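Local structure of Alpha/beta hydrolase (Paenibacillus sp. VTT E-133280, 6TJ2) at residues T46-A57 and H72-G83. The protein probably hydrolyses methyl salicylate to salicylic acid, as an extracellular alpha/beta-hydrolase resembling the tobacco salicylic acid binding protein 2. Numbering follows the deposited sequence.
Sequences TFVLIHGSWATA and HTVYTPEYAGHG
The loops that leave two neighbouring parallel strands, 46-50 and 73-75, are tied together through His-51, whose NE2 and one ring face reach the second loop, while ND1 and the other face are held by its own loop. NE2 gives an almost straight bond to Glu-78 OE2 (2.6 Å, 170°) on the syn side of the carboxylate, while ND1 turns back to Gly-52 O, meeting it on a lone pair. Tyr-79 lies over one face as an offset stack, planes 16° apart, and its OH donates to His-51 O (2.7 Å) from above the carbonyl plane; backbone carbons of Ala-55 and Thr-56 lie over the rim of the opposite face. With CG held between backbone N and carbonyl carbon (chi1 69°), the imidazole folds across to Glu-78, whose OE1 accepts from Ala-57 N (2.9 Å) and whose OE2 also takes Tyr-79 N. A leucine in place of His-51 would probably leave OE2 without its imidazole partner and Tyr-79 without its stack. In the alpha/beta-hydrolase fold these strands are joined by helix 61-69 in a beta-alpha-beta crossover, 73-75 at the sheet's edge. Phe-47 N to Thr-73 O, Tyr-75 N to Phe-47 O (2.8 Å) and Leu-49 N to Tyr-75 O form the ladder. Farther along, a water joins Leu-49 O, His-51 N and Pro-77 O. Leu-49 CD1 packs on Val-74 CG1 (3.6 Å), Ile-50 CD1 meets Pro-77 CG (3.7 Å), and Phe-47 turns its ring edge to the face of His-72.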
loop_
_atom_site.group_PDB
_atom_site.type_symbol
_atom_site.label_atom_id
_atom_site.label_comp_id
_atom_site.label_asym_id
_atom_site.label_seq_id
_atom_site.Cartn_x
_atom_site.Cartn_y
_atom_site.Cartn_z
ATOM N N THR A 46 19.402 -11.780 19.592
ATOM C CA THR A 46 20.649 -11.058 19.362
ATOM C C THR A 46 20.543 -10.506 17.946
ATOM O O THR A 46 20.330 -11.288 17.006
ATOM C CB THR A 46 21.868 -11.946 19.529
ATOM O OG1 THR A 46 21.894 -12.331 20.916
ATOM C CG2 THR A 46 23.161 -11.251 19.166
ATOM N N PHE A 47 20.701 -9.220 17.785
ATOM C CA PHE A 47 20.684 -8.513 16.474
ATOM C C PHE A 47 22.096 -8.069 16.142
ATOM O O PHE A 47 22.827 -7.503 16.996
ATOM C CB PHE A 47 19.800 -7.277 16.575
ATOM C CG PHE A 47 18.340 -7.589 16.651
ATOM C CD1 PHE A 47 17.541 -7.598 15.495
ATOM C CD2 PHE A 47 17.740 -7.734 17.886
ATOM C CE1 PHE A 47 16.180 -7.862 15.605
ATOM C CE2 PHE A 47 16.377 -7.957 17.982
ATOM C CZ PHE A 47 15.610 -8.003 16.837
ATOM N N VAL A 48 22.455 -8.198 14.880
ATOM C CA VAL A 48 23.611 -7.527 14.244
ATOM C C VAL A 48 23.028 -6.591 13.192
ATOM O O VAL A 48 22.453 -7.091 12.201
ATOM C CB VAL A 48 24.603 -8.532 13.648
ATOM C CG1 VAL A 48 25.737 -7.820 12.942
ATOM C CG2 VAL A 48 25.195 -9.458 14.717
ATOM N N LEU A 49 23.122 -5.288 13.419
ATOM C CA LEU A 49 22.462 -4.258 12.593
ATOM C C LEU A 49 23.490 -3.659 11.649
ATOM O O LEU A 49 24.503 -3.165 12.146
ATOM C CB LEU A 49 21.814 -3.168 13.424
ATOM C CG LEU A 49 20.886 -3.651 14.541
ATOM C CD1 LEU A 49 20.342 -2.464 15.271
ATOM C CD2 LEU A 49 19.725 -4.472 13.989
ATOM N N ILE A 50 23.211 -3.695 10.363
ATOM C CA ILE A 50 24.108 -3.211 9.272
ATOM C C ILE A 50 23.466 -2.006 8.623
ATOM O O ILE A 50 22.430 -2.141 7.951
ATOM C CB ILE A 50 24.381 -4.342 8.284
ATOM C CG1 ILE A 50 24.879 -5.628 8.954
ATOM C CG2 ILE A 50 25.316 -3.815 7.193
ATOM C CD1 ILE A 50 26.151 -5.434 9.795
ATOM N N HIS A 51 24.074 -0.843 8.821
ATOM C CA HIS A 51 23.593 0.394 8.205
ATOM C C HIS A 51 23.818 0.356 6.689
ATOM O O HIS A 51 24.613 -0.457 6.193
ATOM C CB HIS A 51 24.206 1.631 8.824
ATOM C CG HIS A 51 25.676 1.832 8.557
ATOM N ND1 HIS A 51 26.143 2.290 7.341
ATOM C CD2 HIS A 51 26.766 1.588 9.314
ATOM C CE1 HIS A 51 27.470 2.382 7.390
ATOM N NE2 HIS A 51 27.880 1.951 8.577
ATOM N N GLY A 52 23.212 1.312 6.026
ATOM C CA GLY A 52 23.367 1.490 4.595
ATOM C C GLY A 52 24.193 2.701 4.245
ATOM O O GLY A 52 25.056 3.146 5.034
ATOM N N SER A 53 24.035 3.186 3.036
ATOM C CA SER A 53 24.854 4.288 2.495
ATOM C C SER A 53 24.457 5.621 3.131
ATOM O O SER A 53 23.316 5.802 3.670
ATOM C CB SER A 53 24.753 4.352 1.002
ATOM O OG SER A 53 25.216 3.178 0.399
ATOM N N TRP A 54 25.369 6.578 3.105
ATOM C CA TRP A 54 25.117 7.933 3.632
ATOM C C TRP A 54 24.768 7.798 5.130
ATOM O O TRP A 54 23.874 8.503 5.599
ATOM C CB TRP A 54 24.055 8.675 2.843
ATOM C CG TRP A 54 24.345 8.743 1.390
ATOM C CD1 TRP A 54 25.351 9.445 0.784
ATOM C CD2 TRP A 54 23.756 7.965 0.346
ATOM N NE1 TRP A 54 25.376 9.197 -0.561
ATOM C CE2 TRP A 54 24.397 8.283 -0.865
ATOM C CE3 TRP A 54 22.671 7.069 0.342
ATOM C CZ2 TRP A 54 24.048 7.651 -2.063
ATOM C CZ3 TRP A 54 22.325 6.481 -0.846
ATOM C CH2 TRP A 54 22.994 6.772 -2.009
ATOM N N ALA A 55 25.420 6.909 5.830
ATOM C CA ALA A 55 25.100 6.595 7.222
ATOM C C ALA A 55 26.338 5.986 7.857
ATOM O O ALA A 55 27.244 5.500 7.192
ATOM C CB ALA A 55 23.926 5.683 7.327
ATOM N N THR A 56 26.364 5.980 9.165
ATOM C CA THR A 56 27.372 5.307 9.992
ATOM C C THR A 56 26.648 4.371 10.967
ATOM O O THR A 56 25.398 4.295 11.003
ATOM C CB THR A 56 28.201 6.318 10.789
ATOM O OG1 THR A 56 27.390 6.942 11.785
ATOM C CG2 THR A 56 28.801 7.392 9.908
ATOM N N ALA A 57 27.410 3.667 11.784
ATOM C CA ALA A 57 26.818 2.807 12.842
ATOM C C ALA A 57 25.921 3.634 13.767
ATOM O O ALA A 57 25.000 3.050 14.379
ATOM C CB ALA A 57 27.960 2.168 13.620
ATOM N N HIS A 72 17.046 -7.453 24.485
ATOM C CA HIS A 72 17.802 -8.003 23.349
ATOM C C HIS A 72 19.263 -7.520 23.365
ATOM O O HIS A 72 19.560 -6.413 23.864
ATOM C CB HIS A 72 17.062 -7.632 22.046
ATOM C CG HIS A 72 15.641 -8.061 22.094
ATOM N ND1 HIS A 72 15.305 -9.379 22.289
ATOM C CD2 HIS A 72 14.501 -7.345 22.077
ATOM C CE1 HIS A 72 13.967 -9.471 22.289
ATOM N NE2 HIS A 72 13.478 -8.252 22.164
ATOM N N THR A 73 20.115 -8.322 22.792
ATOM C CA THR A 73 21.532 -7.998 22.599
ATOM C C THR A 73 21.683 -7.398 21.191
ATOM O O THR A 73 21.097 -7.946 20.256
ATOM C CB THR A 73 22.408 -9.222 22.788
ATOM O OG1 THR A 73 22.193 -9.676 24.132
ATOM C CG2 THR A 73 23.876 -8.906 22.612
ATOM N N VAL A 74 22.341 -6.261 21.102
ATOM C CA VAL A 74 22.380 -5.535 19.807
ATOM C C VAL A 74 23.826 -5.135 19.506
ATOM O O VAL A 74 24.441 -4.405 20.316
ATOM C CB VAL A 74 21.476 -4.308 19.797
ATOM C CG1 VAL A 74 21.477 -3.650 18.428
ATOM C CG2 VAL A 74 20.056 -4.636 20.242
ATOM N N TYR A 75 24.335 -5.557 18.373
ATOM C CA TYR A 75 25.668 -5.168 17.838
ATOM C C TYR A 75 25.441 -4.265 16.634
ATOM O O TYR A 75 24.584 -4.580 15.767
ATOM C CB TYR A 75 26.482 -6.386 17.442
ATOM C CG TYR A 75 26.781 -7.300 18.590
ATOM C CD1 TYR A 75 26.005 -8.430 18.827
ATOM C CD2 TYR A 75 27.792 -7.007 19.470
ATOM C CE1 TYR A 75 26.231 -9.258 19.911
ATOM C CE2 TYR A 75 28.052 -7.854 20.531
ATOM C CZ TYR A 75 27.283 -8.965 20.749
ATOM O OH TYR A 75 27.562 -9.799 21.820
ATOM N N THR A 76 26.110 -3.139 16.581
ATOM C CA THR A 76 26.040 -2.166 15.459
ATOM C C THR A 76 27.444 -1.901 14.919
ATOM O O THR A 76 27.992 -0.840 15.178
ATOM C CB THR A 76 25.364 -0.875 15.886
ATOM O OG1 THR A 76 26.054 -0.219 16.955
ATOM C CG2 THR A 76 23.962 -1.152 16.386
ATOM N N PRO A 77 28.018 -2.839 14.184
ATOM C CA PRO A 77 29.393 -2.668 13.697
ATOM C C PRO A 77 29.482 -1.529 12.697
ATOM O O PRO A 77 28.570 -1.327 11.860
ATOM C CB PRO A 77 29.689 -4.011 13.024
ATOM C CG PRO A 77 28.329 -4.555 12.645
ATOM C CD PRO A 77 27.440 -4.115 13.773
ATOM N N GLU A 78 30.625 -0.884 12.696
ATOM C CA GLU A 78 31.003 -0.040 11.559
ATOM C C GLU A 78 31.743 -0.922 10.530
ATOM O O GLU A 78 32.188 -2.054 10.866
ATOM C CB GLU A 78 31.929 1.085 12.016
ATOM C CG GLU A 78 32.141 2.164 10.983
ATOM C CD GLU A 78 30.795 2.596 10.449
ATOM O OE1 GLU A 78 30.199 3.494 11.098
ATOM O OE2 GLU A 78 30.390 2.100 9.379
ATOM N N TYR A 79 31.778 -0.475 9.285
ATOM C CA TYR A 79 32.402 -1.277 8.217
ATOM C C TYR A 79 33.321 -0.410 7.359
ATOM O O TYR A 79 33.286 0.771 7.466
ATOM C CB TYR A 79 31.348 -2.105 7.482
ATOM C CG TYR A 79 30.186 -1.390 6.832
ATOM C CD1 TYR A 79 30.331 -0.611 5.697
ATOM C CD2 TYR A 79 28.908 -1.599 7.305
ATOM C CE1 TYR A 79 29.229 -0.055 5.062
ATOM C CE2 TYR A 79 27.799 -1.045 6.687
ATOM C CZ TYR A 79 27.957 -0.274 5.560
ATOM O OH TYR A 79 26.882 0.242 4.922
ATOM N N ALA A 80 34.055 -1.088 6.494
ATOM C CA ALA A 80 35.177 -0.470 5.764
ATOM C C ALA A 80 34.702 0.753 4.982
ATOM O O ALA A 80 33.610 0.764 4.391
ATOM C CB ALA A 80 35.841 -1.460 4.869
ATOM N N GLY A 81 35.518 1.807 5.023
ATOM C CA GLY A 81 35.279 3.038 4.274
ATOM C C GLY A 81 34.132 3.872 4.804
ATOM O O GLY A 81 33.736 4.857 4.166
ATOM N N HIS A 82 33.611 3.509 5.973
ATOM C CA HIS A 82 32.499 4.217 6.618
ATOM C C HIS A 82 32.886 4.544 8.054
ATOM O O HIS A 82 33.868 4.012 8.595
ATOM C CB HIS A 82 31.209 3.398 6.549
ATOM C CG HIS A 82 30.730 3.204 5.154
ATOM N ND1 HIS A 82 31.402 2.430 4.219
ATOM C CD2 HIS A 82 29.626 3.661 4.558
ATOM C CE1 HIS A 82 30.695 2.469 3.069
ATOM N NE2 HIS A 82 29.607 3.210 3.251
ATOM N N GLY A 83 32.174 5.478 8.635
ATOM C CA GLY A 83 32.558 6.012 9.953
ATOM C C GLY A 83 33.900 6.671 9.868
ATOM O O GLY A 83 34.151 7.471 8.943
HETATM O O HOH W 1 25.869 -0.912 11.253
HETATM O O HOH W 2 29.911 6.406 6.717
#